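Local coordinates for protein D-glucosaminate-6-phosphate ammonia lyase (Salmonella typhimurium, PDB 7LCE) that belongs to the selenocysteine synthase-like family within the fold class of pyridoxal-phosphate-dependent aminotransferases and carries its cofactor on a modified lysine, at residues V357-L360 with R361-E365; K227-I230 with A231-K234. One frame throughout, in Å; residues are numbered along the deposited sequence.

Interaction 1. Residues V357-L360 with R361-E365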
# COMPACT_ATOMS: atom_id res chain seq x y z
N VAL A 357 -50.50 -36.11 29.76
CA VAL A 357 -51.58 -35.89 30.72
C VAL A 357 -51.19 -36.43 32.09
O VAL A 357 -51.50 -35.82 33.12
CB VAL A 357 -52.89 -36.52 30.21
CG1 VAL A 357 -54.04 -36.15 31.13
CG2 VAL A 357 -53.18 -36.08 28.79
N ALA A 358 -50.49 -37.57 32.12
CA ALA A 358 -50.06 -38.14 33.39
C ALA A 358 -49.06 -37.22 34.09
O ALA A 358 -49.15 -37.01 35.30
CB ALA A 358 -49.46 -39.52 33.17
N ARG A 359 -48.10 -36.68 33.34
CA ARG A 359 -47.14 -35.75 33.95
C ARG A 359 -47.84 -34.48 34.42
O ARG A 359 -47.51 -33.94 35.47
CB ARG A 359 -46.03 -35.41 32.96
CG ARG A 359 -44.99 -34.45 33.51
CD ARG A 359 -44.08 -35.15 34.51
NE ARG A 359 -43.08 -34.25 35.08
CZ ARG A 359 -43.11 -33.79 36.32
NH1 ARG A 359 -44.07 -34.14 37.17
NH2 ARG A 359 -42.15 -32.97 36.74
N LEU A 360 -48.82 -34.00 33.64
CA LEU A 360 -49.60 -32.85 34.07
C LEU A 360 -50.38 -33.16 35.34
O LEU A 360 -50.48 -32.32 36.24
CB LEU A 360 -50.55 -32.40 32.96
CG LEU A 360 -49.94 -31.66 31.76
CD1 LEU A 360 -51.01 -31.40 30.71
CD2 LEU A 360 -49.28 -30.37 32.21
N ARG A 361 -50.93 -34.37 35.43
CA ARG A 361 -51.64 -34.76 36.64
C ARG A 361 -50.68 -34.87 37.82
O ARG A 361 -51.01 -34.44 38.93
CB ARG A 361 -52.35 -36.09 36.40
CG ARG A 361 -53.40 -36.43 37.45
CD ARG A 361 -54.16 -37.70 37.08
NE ARG A 361 -54.86 -37.61 35.81
CZ ARG A 361 -54.50 -38.27 34.71
NH1 ARG A 361 -53.44 -39.05 34.69
NH2 ARG A 361 -55.24 -38.14 33.61
N GLU A 362 -49.49 -35.44 37.59
CA GLU A 362 -48.50 -35.54 38.66
C GLU A 362 -48.04 -34.17 39.14
O GLU A 362 -47.86 -33.95 40.34
CB GLU A 362 -47.30 -36.37 38.20
CG GLU A 362 -46.26 -36.61 39.28
CD GLU A 362 -45.06 -37.40 38.79
OE1 GLU A 362 -44.84 -37.43 37.56
OE2 GLU A 362 -44.34 -37.98 39.63
N ILE A 363 -47.84 -33.23 38.20
CA ILE A 363 -47.45 -31.87 38.58
C ILE A 363 -48.53 -31.23 39.43
O ILE A 363 -48.24 -30.48 40.37
CB ILE A 363 -47.14 -31.04 37.32
CG1 ILE A 363 -45.85 -31.51 36.66
CG2 ILE A 363 -47.05 -29.56 37.66
CD1 ILE A 363 -45.64 -30.96 35.27
N ALA A 364 -49.80 -31.53 39.13
CA ALA A 364 -50.90 -30.98 39.91
C ALA A 364 -50.93 -31.54 41.32
O ALA A 364 -51.17 -30.81 42.28
CB ALA A 364 -52.22 -31.24 39.20
N GLU A 365 -50.69 -32.85 41.47
CA GLU A 365 -50.70 -33.45 42.80
C GLU A 365 -49.63 -32.84 43.68
O GLU A 365 -49.88 -32.55 44.86
CB GLU A 365 -50.50 -34.96 42.71
CG GLU A 365 -51.69 -35.74 42.20
CD GLU A 365 -51.41 -37.23 42.11
OE1 GLU A 365 -50.26 -37.63 42.38
OE2 GLU A 365 -52.34 -38.00 41.77
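On helix 352-365, the last helix of the chain, R359 reaches forward one turn to meet both E362 and I363. CG of R359 stands anti to the backbone N (chi1 180°) and the chain bends at chi2 (74°), which swings the guanidinium along the helix toward its C-terminal end. There NH1 of R359 forms a long salt bridge with OE1 of E362, 3.4 Å away, the guanidinium and carboxylate planes turned 72° apart. I363 comes over one face of the same guanidinium, its CG1 3.2 Å from NH1 of R359 and off-centre above the plane. NH2 of R359 makes a weak hydrogen bond to Q321 O of helix 315-324. On another side of the helix, R361 folds back one turn toward V357: its chain bends and brings NH2 of R361 to 3.4 Å from CG1 of V357. The backbone beneath is regular, with I363 N bonded to R359 O at 2.8 Å and A364 N to L360 O at 3.1 Å. V357 packs on helix 270-282, and L360 reaches both that helix and helix 315-324. The result is an amphipathic alpha-helix, with i to i+3 and i to i+4 side-chain pairs beside a buried apolar stripe.

Interaction 2. Residues K227-I230 with A231-K234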
# COMPACT_ATOMS: atom_id res chain seq x y z
N LYS A 227 -30.11 -26.52 -14.48
CA LYS A 227 -29.07 -27.53 -14.62
C LYS A 227 -27.67 -26.93 -14.70
O LYS A 227 -26.71 -27.52 -14.19
CB LYS A 227 -29.34 -28.39 -15.85
CG LYS A 227 -28.57 -29.71 -15.88
CD LYS A 227 -28.97 -30.55 -17.08
CE LYS A 227 -28.33 -31.93 -17.02
NZ LYS A 227 -28.70 -32.76 -18.20
N THR A 228 -27.53 -25.75 -15.32
CA THR A 228 -26.21 -25.15 -15.45
C THR A 228 -25.63 -24.76 -14.10
O THR A 228 -24.42 -24.89 -13.88
CB THR A 228 -26.27 -23.93 -16.38
OG1 THR A 228 -27.21 -22.98 -15.87
CG2 THR A 228 -26.69 -24.35 -17.78
N TRP A 229 -26.47 -24.30 -13.17
CA TRP A 229 -25.98 -23.92 -11.85
C TRP A 229 -25.89 -25.10 -10.90
O TRP A 229 -24.99 -25.15 -10.06
CB TRP A 229 -26.86 -22.82 -11.25
CG TRP A 229 -26.68 -21.49 -11.92
CD1 TRP A 229 -27.59 -20.83 -12.70
CD2 TRP A 229 -25.50 -20.67 -11.89
NE1 TRP A 229 -27.05 -19.65 -13.14
CE2 TRP A 229 -25.78 -19.52 -12.66
CE3 TRP A 229 -24.25 -20.79 -11.28
CZ2 TRP A 229 -24.84 -18.51 -12.84
CZ3 TRP A 229 -23.33 -19.78 -11.46
CH2 TRP A 229 -23.63 -18.65 -12.24
N ILE A 230 -26.82 -26.05 -11.01
CA ILE A 230 -26.73 -27.26 -10.20
C ILE A 230 -25.44 -28.01 -10.52
O ILE A 230 -24.80 -28.59 -9.63
CB ILE A 230 -27.97 -28.15 -10.41
CG1 ILE A 230 -29.22 -27.45 -9.87
CG2 ILE A 230 -27.80 -29.49 -9.70
CD1 ILE A 230 -29.19 -27.22 -8.37
N ALA A 231 -25.03 -27.99 -11.79
CA ALA A 231 -23.76 -28.60 -12.17
C ALA A 231 -22.59 -27.94 -11.45
O ALA A 231 -21.66 -28.63 -11.01
CB ALA A 231 -23.57 -28.51 -13.69
N ALA A 232 -22.63 -26.62 -11.30
CA ALA A 232 -21.59 -25.93 -10.54
C ALA A 232 -21.64 -26.30 -9.07
O ALA A 232 -20.60 -26.27 -8.39
CB ALA A 232 -21.72 -24.42 -10.71
N CYS A 233 -22.82 -26.65 -8.55
CA CYS A 233 -22.89 -27.15 -7.18
C CYS A 233 -22.23 -28.52 -7.08
O CYS A 233 -21.44 -28.77 -6.16
CB CYS A 233 -24.35 -27.22 -6.72
SG CYS A 233 -25.18 -25.63 -6.62
N LYS A 234 -22.54 -29.42 -8.02
CA LYS A 234 -21.93 -30.74 -8.01
C LYS A 234 -20.41 -30.65 -8.06
O LYS A 234 -19.71 -31.46 -7.44
CB LYS A 234 -22.44 -31.56 -9.20
CG LYS A 234 -23.93 -31.88 -9.14
CD LYS A 234 -24.37 -32.70 -10.34
CE LYS A 234 -25.85 -33.06 -10.24
NZ LYS A 234 -26.31 -33.87 -11.40
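K234 runs back along helix 227-234 past I230. K234 CB lies 3.8 Å from O of I230, and K234 CG, set anti to the carbonyl carbon of its own residue (chi1 -65°), comes nearer, 3.4 Å from that same I230 O. CD is already drawing off, and CE of K234 passes the methyl CG2 of I230 at 4.1 Å, the two side chains meeting at a slant. NZ, at the end of a fully extended chain, forms salt bridges with D66 and E52, so the ammonium is held by two carboxylates, which probably favour its charged form. I230 O also accepts the backbone N of K234 at 2.9 Å, an i to i+4 bond of the short alpha-helix that follows strand 221-225 of the mixed sheet. I230 and K234 both pack on Y68 of the neighbouring strand 66-70. The preceding bond of the series runs from C233 N to W229 O, 3.0 Å. The indole of W229 touches A232 loosely, W229 CE3 to A232 CB 4.5 Å, and meets the ring of H87 with planes about 50° apart. The side chains of A232 and C233 press against helix 73-86, and a calcium ion lies about 4 Å from the side chain of W229.

How the interactions relate
Interaction 2 comes first along the chain, within helix 227-234, and interaction 1 follows near the C-terminus, within helix 352-365. Their centres are 54 Å apart and their nearest atoms about 45 Å, on opposite sides of the centre of the chain, and they share no helix, strand or sheet. The 227-234 helix belongs to the part of the fold built on the seven-stranded mixed sheet, whereas 352-365 packs with helices 270-282 and 315-324 in the smaller part that holds the three-stranded antiparallel sheet. This division is consistent with the large and small domains of aminotransferase-type folds. No other chain of the eight-chain assembly touches either contact, and each is local packing within its own part.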